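Local coordinates for protein 4'-phospho-dehydrooxetanocin synthase (Bacillus megaterium, PDB 5UL3) that catalyses the cobalamin-dependent radical S-adenosylmethionine ring contraction of dAMP to an oxetane aldehyde, a step in the biosynthesis of oxetanocin A, at residues A[56-61]-A[72-77]; A[410-414]-A[510-515]. All blocks are in the same frame, centred on the assembly; numbering follows the deposited sequence. Where two conformers were deposited one is given.

Interaction 1. Residues A[56-61]-A[72-77]; sequences TDNTTL and VFSPNR. With EDO (1,2-ethanediol), chain O.
Leu61 and Phe73 form an antiparallel hydrogen-bonded pair, the point where the two segments meet as regular strands: Leu61 N donates to Phe73 O at 3.0 Å, and Phe73 N returns a nearly straight bond to Leu61 O at 2.8 Å (N-H...O 172°). Longer CA-H...O contacts, from Thr60 CA to Phe73 O and from Val72 CA to Leu61 O, accompany this pair.

Beyond it the regular pairing ends although the backbones stay close, and water does much of the bridging. One molecule donates to Thr59 O and Ser74 OG and accepts from Asn76 N; a second donates to Thr60 OG1 and Ser74 OG. Ser74 OG itself donates to Arg77 O at 2.6 Å, across the type I turn from Ser74 to Arg77, while Thr60 OG1 donates to Asn58 O.

Among direct side-chain bonds, Asn76 ND2 reaches Thr56 O at 3.0 Å, with the acceptor close to the amide plane; OD1 of the same amide is taken by Lys18. Arg77 extends from its backbone and then bends at chi3 (77°), which brings its guanidinium over Asn58. There Asn58 CB lies under one face, off toward the rim, 3.6 Å from Arg77 CZ. A third water accepts a weak bond from Arg77 NH2 and donates to Asp57 OD1, linking opposite charges that do not touch.

Apolar contact is modest. Thr60 CG2 meets Val72 CG1 at 3.6 Å, and on the other face Leu61 CD2 approaches Phe73 CD1, both residues packing on Leu17 of helix 7-21.

The chemistry thus changes along this beta hairpin of the four-stranded N-terminal sheet: paired backbone amides join the strands proper, whereas hydroxyls, an amide and ordered water connect the irregular ends.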
ATOM      1  N   THR A  56     -20.559  -2.715  11.907  1.00 24.88           N
ATOM      2  CA  THR A  56     -21.049  -1.336  11.779  1.00 27.38           C
ATOM      3  C   THR A  56     -22.573  -1.235  11.671  1.00 27.00           C
ATOM      4  O   THR A  56     -23.271  -1.382  12.680  1.00 30.09           O
ATOM      5  CB  THR A  56     -20.378  -0.590  10.604  1.00 25.67           C
ATOM      6  OG1 THR A  56     -20.729  -1.162   9.334  1.00 27.53           O
ATOM      7  CG2 THR A  56     -18.847  -0.607  10.770  1.00 22.93           C
ATOM      8  N   ASP A  57     -23.103  -0.978  10.478  1.00 23.85           N
ATOM      9  CA  ASP A  57     -24.525  -0.689  10.314  1.00 24.62           C
ATOM     10  C   ASP A  57     -25.400  -1.938  10.199  1.00 27.59           C
ATOM     11  O   ASP A  57     -26.562  -1.816   9.802  1.00 31.85           O
ATOM     12  CB  ASP A  57     -24.759   0.219   9.109  1.00 27.10           C
ATOM     13  CG  ASP A  57     -24.429  -0.443   7.775  1.00 33.97           C
ATOM     14  OD1 ASP A  57     -23.817  -1.531   7.740  1.00 30.91           O
ATOM     15  OD2 ASP A  57     -24.779   0.160   6.743  1.00 33.97           O
ATOM     16  N   ASN A  58     -24.884  -3.116  10.562  1.00 25.31           N
ATOM     17  CA  ASN A  58     -25.710  -4.318  10.537  1.00 26.43           C
ATOM     18  C   ASN A  58     -25.378  -5.233  11.704  1.00 26.92           C
ATOM     19  O   ASN A  58     -25.793  -6.402  11.712  1.00 26.00           O
ATOM     20  CB  ASN A  58     -25.556  -5.061   9.188  1.00 22.80           C
ATOM     21  CG  ASN A  58     -24.116  -5.411   8.873  1.00 21.07           C
ATOM     22  OD1 ASN A  58     -23.558  -6.369   9.415  1.00 22.17           O
ATOM     23  ND2 ASN A  58     -23.508  -4.644   7.965  1.00 24.68           N
ATOM     24  N   THR A  59     -24.654  -4.725  12.702  1.00 23.28           N
ATOM     25  CA  THR A  59     -24.301  -5.533  13.853  1.00 22.18           C
ATOM     26  C   THR A  59     -25.566  -6.074  14.520  1.00 24.81           C
ATOM     27  O   THR A  59     -26.567  -5.367  14.661  1.00 26.40           O
ATOM     28  CB  THR A  59     -23.487  -4.701  14.849  1.00 25.01           C
ATOM     29  OG1 THR A  59     -22.416  -4.041  14.144  1.00 26.13           O
ATOM     30  CG2 THR A  59     -22.878  -5.606  15.906  1.00 24.24           C
ATOM     31  N   THR A  60     -25.508  -7.340  14.901  1.00 23.84           N
ATOM     32  CA  THR A  60     -26.674  -8.115  15.314  1.00 27.43           C
ATOM     33  C   THR A  60     -26.345  -8.874  16.587  1.00 24.13           C
ATOM     34  O   THR A  60     -25.274  -9.470  16.691  1.00 27.92           O
ATOM     35  CB  THR A  60     -27.087  -9.131  14.224  1.00 24.46           C
ATOM     36  OG1 THR A  60     -27.298  -8.452  12.993  1.00 26.29           O
ATOM     37  CG2 THR A  60     -28.384  -9.847  14.625  1.00 27.08           C
ATOM     38  N   LEU A  61     -27.278  -8.878  17.546  1.00 25.14           N
ATOM     39  CA  LEU A  61     -27.157  -9.673  18.759  1.00 27.62           C
ATOM     40  C   LEU A  61     -28.190 -10.797  18.749  1.00 24.74           C
ATOM     41  O   LEU A  61     -29.372 -10.551  18.488  1.00 28.28           O
ATOM     42  CB  LEU A  61     -27.353  -8.793  19.999  1.00 32.45           C
ATOM     43  CG  LEU A  61     -27.421  -9.523  21.333  1.00 35.63           C
ATOM     44  CD1 LEU A  61     -26.101 -10.201  21.654  1.00 31.31           C
ATOM     45  CD2 LEU A  61     -27.811  -8.545  22.436  1.00 36.22           C
ATOM     46  N   VAL A  72     -33.470 -12.037  18.435  1.00 33.89           N
ATOM     47  CA  VAL A  72     -32.540 -11.407  17.504  1.00 31.71           C
ATOM     48  C   VAL A  72     -32.791  -9.906  17.516  1.00 26.39           C
ATOM     49  O   VAL A  72     -33.916  -9.460  17.248  1.00 31.09           O
ATOM     50  CB  VAL A  72     -32.681 -11.970  16.078  1.00 28.68           C
ATOM     51  CG1 VAL A  72     -31.528 -11.465  15.189  1.00 26.62           C
ATOM     52  CG2 VAL A  72     -32.711 -13.498  16.101  1.00 25.95           C
ATOM     53  N   PHE A  73     -31.736  -9.130  17.788  1.00 28.19           N
ATOM     54  CA  PHE A  73     -31.776  -7.669  17.831  1.00 31.54           C
ATOM     55  C   PHE A  73     -30.893  -7.098  16.731  1.00 25.25           C
ATOM     56  O   PHE A  73     -29.708  -7.445  16.650  1.00 30.62           O
ATOM     57  CB  PHE A  73     -31.266  -7.144  19.176  1.00 31.15           C
ATOM     58  CG  PHE A  73     -32.105  -7.561  20.359  1.00 35.67           C
ATOM     59  CD1 PHE A  73     -31.833  -8.737  21.042  1.00 37.19           C
ATOM     60  CD2 PHE A  73     -33.148  -6.757  20.803  1.00 42.90           C
ATOM     61  CE1 PHE A  73     -32.608  -9.117  22.144  1.00 42.78           C
ATOM     62  CE2 PHE A  73     -33.924  -7.132  21.895  1.00 43.32           C
ATOM     63  CZ  PHE A  73     -33.651  -8.308  22.561  1.00 34.87           C
ATOM     64  N   SER A  74     -31.446  -6.198  15.924  1.00 26.97           N
ATOM     65  CA  SER A  74     -30.713  -5.574  14.820  1.00 35.73           C
ATOM     66  C   SER A  74     -30.999  -4.080  14.834  1.00 26.49           C
ATOM     67  O   SER A  74     -31.808  -3.581  14.044  1.00 29.76           O
ATOM     68  CB  SER A  74     -31.088  -6.215  13.483  1.00 27.95           C
ATOM     69  OG  SER A  74     -30.362  -5.635  12.417  1.00 30.35           O
ATOM     70  N   PRO A  75     -30.329  -3.330  15.711  1.00 31.51           N
ATOM     71  CA  PRO A  75     -30.707  -1.923  15.920  1.00 31.57           C
ATOM     72  C   PRO A  75     -30.400  -1.019  14.749  1.00 38.32           C
ATOM     73  O   PRO A  75     -31.005   0.057  14.650  1.00 35.05           O
ATOM     74  CB  PRO A  75     -29.899  -1.516  17.154  1.00 29.71           C
ATOM     75  CG  PRO A  75     -28.803  -2.490  17.261  1.00 34.47           C
ATOM     76  CD  PRO A  75     -29.263  -3.774  16.613  1.00 29.68           C
ATOM     77  N   ASN A  76     -29.485  -1.407  13.862  1.00 30.03           N
ATOM     78  CA  ASN A  76     -29.021  -0.547  12.778  1.00 32.20           C
ATOM     79  C   ASN A  76     -29.549  -0.943  11.413  1.00 35.38           C
ATOM     80  O   ASN A  76     -29.301  -0.222  10.442  1.00 30.57           O
ATOM     81  CB  ASN A  76     -27.482  -0.535  12.738  1.00 28.16           C
ATOM     82  CG  ASN A  76     -26.885  -0.049  14.033  1.00 42.02           C
ATOM     83  OD1 ASN A  76     -27.554   0.635  14.801  1.00 40.00           O
ATOM     84  ND2 ASN A  76     -25.621  -0.400  14.290  1.00 36.27           N
ATOM     85  N   ARG A  77     -30.263  -2.060  11.298  1.00 33.56           N
ATOM     86  CA  ARG A  77     -30.706  -2.476   9.983  1.00 27.04           C
ATOM     87  C   ARG A  77     -31.923  -3.384  10.101  1.00 29.30           C
ATOM     88  O   ARG A  77     -32.028  -4.173  11.042  1.00 29.61           O
ATOM     89  CB  ARG A  77     -29.586  -3.195   9.212  1.00 30.43           C
ATOM     90  CG  ARG A  77     -29.922  -3.385   7.736  1.00 34.23           C
ATOM     91  CD  ARG A  77     -28.737  -3.825   6.894  1.00 37.91           C
ATOM     92  NE  ARG A  77     -28.438  -5.242   7.069  1.00 35.78           N
ATOM     93  CZ  ARG A  77     -27.584  -5.918   6.302  1.00 41.75           C
ATOM     94  NH1 ARG A  77     -27.363  -7.206   6.519  1.00 34.61           N
ATOM     95  NH2 ARG A  77     -26.944  -5.303   5.319  1.00 45.98           N
TER
HETATM   96  C1  EDO O 814     -33.938   0.731  15.761  1.00 38.94           C
HETATM   97  O1  EDO O 814     -32.922   0.454  16.735  1.00 40.86           O
HETATM   98  C2  EDO O 814     -33.607   2.092  15.157  1.00 53.20           C
HETATM   99  O2  EDO O 814     -34.516   2.405  14.096  1.00 63.32           O
HETATM  100  O   HOH W   1     -25.531  -2.835   5.678  1.00 40.91           O
HETATM  101  O   HOH W   2     -28.225  -3.987  13.191  1.00 32.18           O
HETATM  102  O   HOH W   3     -29.438  -8.112  11.340  1.00 30.62           O

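Interaction 2. Residues A[410-414]-A[510-515]; sequences KEWNV and YEELYD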
ATOM      1  N   LYS A 410      -9.853  17.571 -25.859  1.00 30.35           N
ATOM      2  CA  LYS A 410      -9.634  18.674 -24.935  1.00 38.26           C
ATOM      3  C   LYS A 410     -10.705  18.691 -23.851  1.00 40.07           C
ATOM      4  O   LYS A 410     -10.403  18.917 -22.672  1.00 34.54           O
ATOM      5  CB  LYS A 410      -9.597  19.999 -25.693  1.00 39.98           C
ATOM      6  CG  LYS A 410      -9.466  21.205 -24.782  1.00 41.00           C
ATOM      7  CD  LYS A 410      -9.029  22.447 -25.542  1.00 47.61           C
ATOM      8  CE  LYS A 410      -9.218  23.694 -24.699  1.00 51.47           C
ATOM      9  NZ  LYS A 410      -8.835  24.930 -25.440  1.00 52.59           N
ATOM     10  N   GLU A 411     -11.953  18.408 -24.224  0.50 34.60           N
ATOM     11  CA  GLU A 411     -13.039  18.421 -23.250  0.50 34.82           C
ATOM     12  C   GLU A 411     -12.820  17.384 -22.150  0.50 36.33           C
ATOM     13  O   GLU A 411     -13.092  17.651 -20.973  0.50 33.26           O
ATOM     14  CB  GLU A 411     -14.371  18.194 -23.965  0.50 39.58           C
ATOM     15  CG  GLU A 411     -14.855  19.393 -24.794  0.50 44.28           C
ATOM     16  CD  GLU A 411     -13.961  19.724 -25.988  0.50 46.23           C
ATOM     17  OE1 GLU A 411     -13.320  18.801 -26.549  0.50 36.56           O
ATOM     18  OE2 GLU A 411     -13.899  20.918 -26.363  0.50 46.38           O
ATOM     19  N   TRP A 412     -12.323  16.194 -22.511  1.00 29.55           N
ATOM     20  CA  TRP A 412     -12.024  15.173 -21.507  1.00 31.68           C
ATOM     21  C   TRP A 412     -10.924  15.646 -20.558  1.00 32.24           C
ATOM     22  O   TRP A 412     -11.006  15.434 -19.338  1.00 30.98           O
ATOM     23  CB  TRP A 412     -11.603  13.874 -22.198  1.00 32.95           C
ATOM     24  CG  TRP A 412     -11.246  12.719 -21.285  1.00 31.23           C
ATOM     25  CD1 TRP A 412     -12.063  11.686 -20.928  1.00 35.16           C
ATOM     26  CD2 TRP A 412      -9.997  12.492 -20.611  1.00 31.41           C
ATOM     27  NE1 TRP A 412     -11.400  10.823 -20.095  1.00 36.87           N
ATOM     28  CE2 TRP A 412     -10.134  11.300 -19.870  1.00 29.42           C
ATOM     29  CE3 TRP A 412      -8.775  13.182 -20.561  1.00 29.68           C
ATOM     30  CZ2 TRP A 412      -9.098  10.768 -19.112  1.00 30.14           C
ATOM     31  CZ3 TRP A 412      -7.740  12.651 -19.794  1.00 32.26           C
ATOM     32  CH2 TRP A 412      -7.914  11.454 -19.079  1.00 32.23           C
ATOM     33  N   ASN A 413      -9.891  16.294 -21.104  1.00 28.61           N
ATOM     34  CA  ASN A 413      -8.779  16.759 -20.279  1.00 29.72           C
ATOM     35  C   ASN A 413      -9.194  17.917 -19.382  1.00 31.40           C
ATOM     36  O   ASN A 413      -8.741  18.011 -18.233  1.00 26.99           O
ATOM     37  CB  ASN A 413      -7.597  17.170 -21.162  1.00 28.45           C
ATOM     38  CG  ASN A 413      -6.813  15.977 -21.687  1.00 30.69           C
ATOM     39  OD1 ASN A 413      -5.999  15.406 -20.976  1.00 26.38           O
ATOM     40  ND2 ASN A 413      -7.046  15.604 -22.942  1.00 27.32           N
ATOM     41  N   VAL A 414     -10.054  18.805 -19.882  1.00 30.85           N
ATOM     42  CA  VAL A 414     -10.540  19.901 -19.050  1.00 30.70           C
ATOM     43  C   VAL A 414     -11.424  19.373 -17.920  1.00 34.30           C
ATOM     44  O   VAL A 414     -11.353  19.863 -16.785  1.00 27.96           O
ATOM     45  CB  VAL A 414     -11.259  20.959 -19.910  1.00 28.61           C
ATOM     46  CG1 VAL A 414     -11.881  22.029 -19.014  1.00 30.85           C
ATOM     47  CG2 VAL A 414     -10.257  21.605 -20.875  1.00 30.37           C
ATOM     48  N   TYR A 510     -11.797  26.474 -15.979  1.00 39.62           N
ATOM     49  CA  TYR A 510     -10.908  25.324 -16.088  1.00 38.85           C
ATOM     50  C   TYR A 510     -10.211  25.297 -17.443  1.00 40.88           C
ATOM     51  O   TYR A 510      -9.005  25.030 -17.525  1.00 34.29           O
ATOM     52  CB  TYR A 510     -11.688  24.033 -15.841  1.00 34.27           C
ATOM     53  CG  TYR A 510     -12.084  23.854 -14.394  1.00 32.07           C
ATOM     54  CD1 TYR A 510     -11.115  23.788 -13.403  1.00 36.30           C
ATOM     55  CD2 TYR A 510     -13.420  23.758 -14.016  1.00 37.00           C
ATOM     56  CE1 TYR A 510     -11.460  23.636 -12.071  1.00 34.40           C
ATOM     57  CE2 TYR A 510     -13.780  23.607 -12.684  1.00 40.61           C
ATOM     58  CZ  TYR A 510     -12.791  23.542 -11.717  1.00 36.23           C
ATOM     59  OH  TYR A 510     -13.119  23.385 -10.394  1.00 36.79           O
ATOM     60  N   GLU A 511     -10.945  25.616 -18.513  1.00 38.22           N
ATOM     61  CA  GLU A 511     -10.350  25.614 -19.846  1.00 35.00           C
ATOM     62  C   GLU A 511      -9.257  26.666 -19.973  1.00 36.67           C
ATOM     63  O   GLU A 511      -8.232  26.428 -20.625  1.00 38.21           O
ATOM     64  CB  GLU A 511     -11.441  25.829 -20.904  1.00 40.57           C
ATOM     65  CG  GLU A 511     -10.909  25.883 -22.332  1.00 49.88           C
ATOM     66  CD  GLU A 511     -12.021  25.855 -23.372  1.00 64.12           C
ATOM     67  OE1 GLU A 511     -13.204  25.961 -22.984  1.00 68.02           O
ATOM     68  OE2 GLU A 511     -11.709  25.716 -24.574  1.00 68.71           O
ATOM     69  N   GLU A 512      -9.451  27.841 -19.369  1.00 35.72           N
ATOM     70  CA  GLU A 512      -8.416  28.866 -19.439  1.00 40.30           C
ATOM     71  C   GLU A 512      -7.165  28.425 -18.688  1.00 42.54           C
ATOM     72  O   GLU A 512      -6.041  28.599 -19.177  1.00 38.87           O
ATOM     73  CB  GLU A 512      -8.939  30.190 -18.875  1.00 46.77           C
ATOM     74  CG  GLU A 512     -10.052  30.837 -19.700  1.00 59.88           C
ATOM     75  CD  GLU A 512     -10.613  32.109 -19.059  1.00 66.28           C
ATOM     76  OE1 GLU A 512     -10.526  32.260 -17.821  1.00 49.95           O
ATOM     77  OE2 GLU A 512     -11.140  32.965 -19.803  1.00 70.13           O
ATOM     78  N   LEU A 513      -7.349  27.853 -17.494  1.00 37.98           N
ATOM     79  CA  LEU A 513      -6.216  27.341 -16.735  1.00 37.33           C
ATOM     80  C   LEU A 513      -5.496  26.250 -17.511  1.00 31.91           C
ATOM     81  O   LEU A 513      -4.263  26.250 -17.611  1.00 35.58           O
ATOM     82  CB  LEU A 513      -6.698  26.810 -15.384  1.00 36.79           C
ATOM     83  CG  LEU A 513      -5.615  26.147 -14.536  1.00 36.08           C
ATOM     84  CD1 LEU A 513      -4.519  27.149 -14.219  1.00 37.12           C
ATOM     85  CD2 LEU A 513      -6.230  25.572 -13.256  1.00 38.44           C
ATOM     86  N   TYR A 514      -6.261  25.299 -18.055  1.00 32.01           N
ATOM     87  CA  TYR A 514      -5.689  24.225 -18.862  1.00 32.69           C
ATOM     88  C   TYR A 514      -4.888  24.773 -20.036  1.00 35.05           C
ATOM     89  O   TYR A 514      -3.741  24.371 -20.257  1.00 34.27           O
ATOM     90  CB  TYR A 514      -6.804  23.306 -19.361  1.00 30.13           C
ATOM     91  CG  TYR A 514      -6.340  22.109 -20.151  1.00 32.17           C
ATOM     92  CD1 TYR A 514      -5.867  20.969 -19.508  1.00 30.12           C
ATOM     93  CD2 TYR A 514      -6.416  22.094 -21.540  1.00 34.88           C
ATOM     94  CE1 TYR A 514      -5.452  19.860 -20.226  1.00 27.46           C
ATOM     95  CE2 TYR A 514      -6.008  20.987 -22.266  1.00 34.17           C
ATOM     96  CZ  TYR A 514      -5.522  19.880 -21.614  1.00 27.38           C
ATOM     97  OH  TYR A 514      -5.124  18.791 -22.342  1.00 32.18           O
ATOM     98  N   ASP A 515      -5.482  25.687 -20.808  0.50 36.54           N
ATOM     99  CA  ASP A 515      -4.798  26.205 -21.991  0.50 39.18           C
ATOM    100  C   ASP A 515      -3.513  26.933 -21.615  0.50 39.04           C
ATOM    101  O   ASP A 515      -2.489  26.795 -22.295  0.50 40.74           O
ATOM    102  CB  ASP A 515      -5.731  27.128 -22.778  0.50 39.56           C
ATOM    103  CG  ASP A 515      -6.781  26.367 -23.559  0.50 41.72           C
ATOM    104  OD1 ASP A 515      -6.531  25.194 -23.909  0.50 39.42           O
ATOM    105  OD2 ASP A 515      -7.855  26.946 -23.831  0.50 45.47           O
TER
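Lys410 spans the gap to Glu511 and Asp515 with a fully extended side chain, all four torsions near anti, delivering its ammonium group to two carboxylates on successive turns of the other helix. In the conformer described, one of two modelled for Asp515, Lys410 NZ sits in the fork of the carboxylate, 2.8 Å from Asp515 OD1 and 2.8 Å from OD2, with each oxygen offering its syn lone pair. The bond from Lys410 NZ to Glu511 OE2 is weaker, at 3.1 Å. Together the three form a salt-bridge network, an arrangement that would favour the charged form of the lysine.

Beside this network the contact becomes apolar. The two branches of Val414 divide the work: CG1, anti to the backbone N (chi1 174°), meets Tyr510 CB at 3.8 Å, while CG2 approaches Tyr514 CD2 obliquely at 3.9 Å. The Tyr514 ring is carried across to Asn413. Tyr514 OH comes to 3.2 Å from Asn413 CB, and amide and ring planes are inclined by 24°. The amide's own bonds run to Glu405 and Thr409.

The helix segments cross at 101°, their axes 10.1 Å apart. In the radical SAM core, helix 410-426 runs between parallel strands 393-398 and 432-436 in the chain, helix 510-519 follows helix 484-493, and Tyr510 reaches on to His421 and Tyr514 to Leu417 of helix 410-426.

Overall arrangement
Interaction 1 comes first in the sequence and closes before interaction 2 opens; their centres lie 48 Å apart and their nearest atoms about 31 Å, so the two do not touch. The earlier contact joins neighbouring strands of the N-terminal antiparallel sheet and is local, with 10 residues between its segments. The later one joins helices 410-426 and 510-519 across 95 intervening residues. Neither shares a sheet or helix with the other, and both lie away from the cobalamin and iron-sulfur sites. Interaction 1 joins strands within the N-terminal domain, but its loop end also reaches helix 335-351 of the radical SAM core, whereas interaction 2 lies wholly within that core.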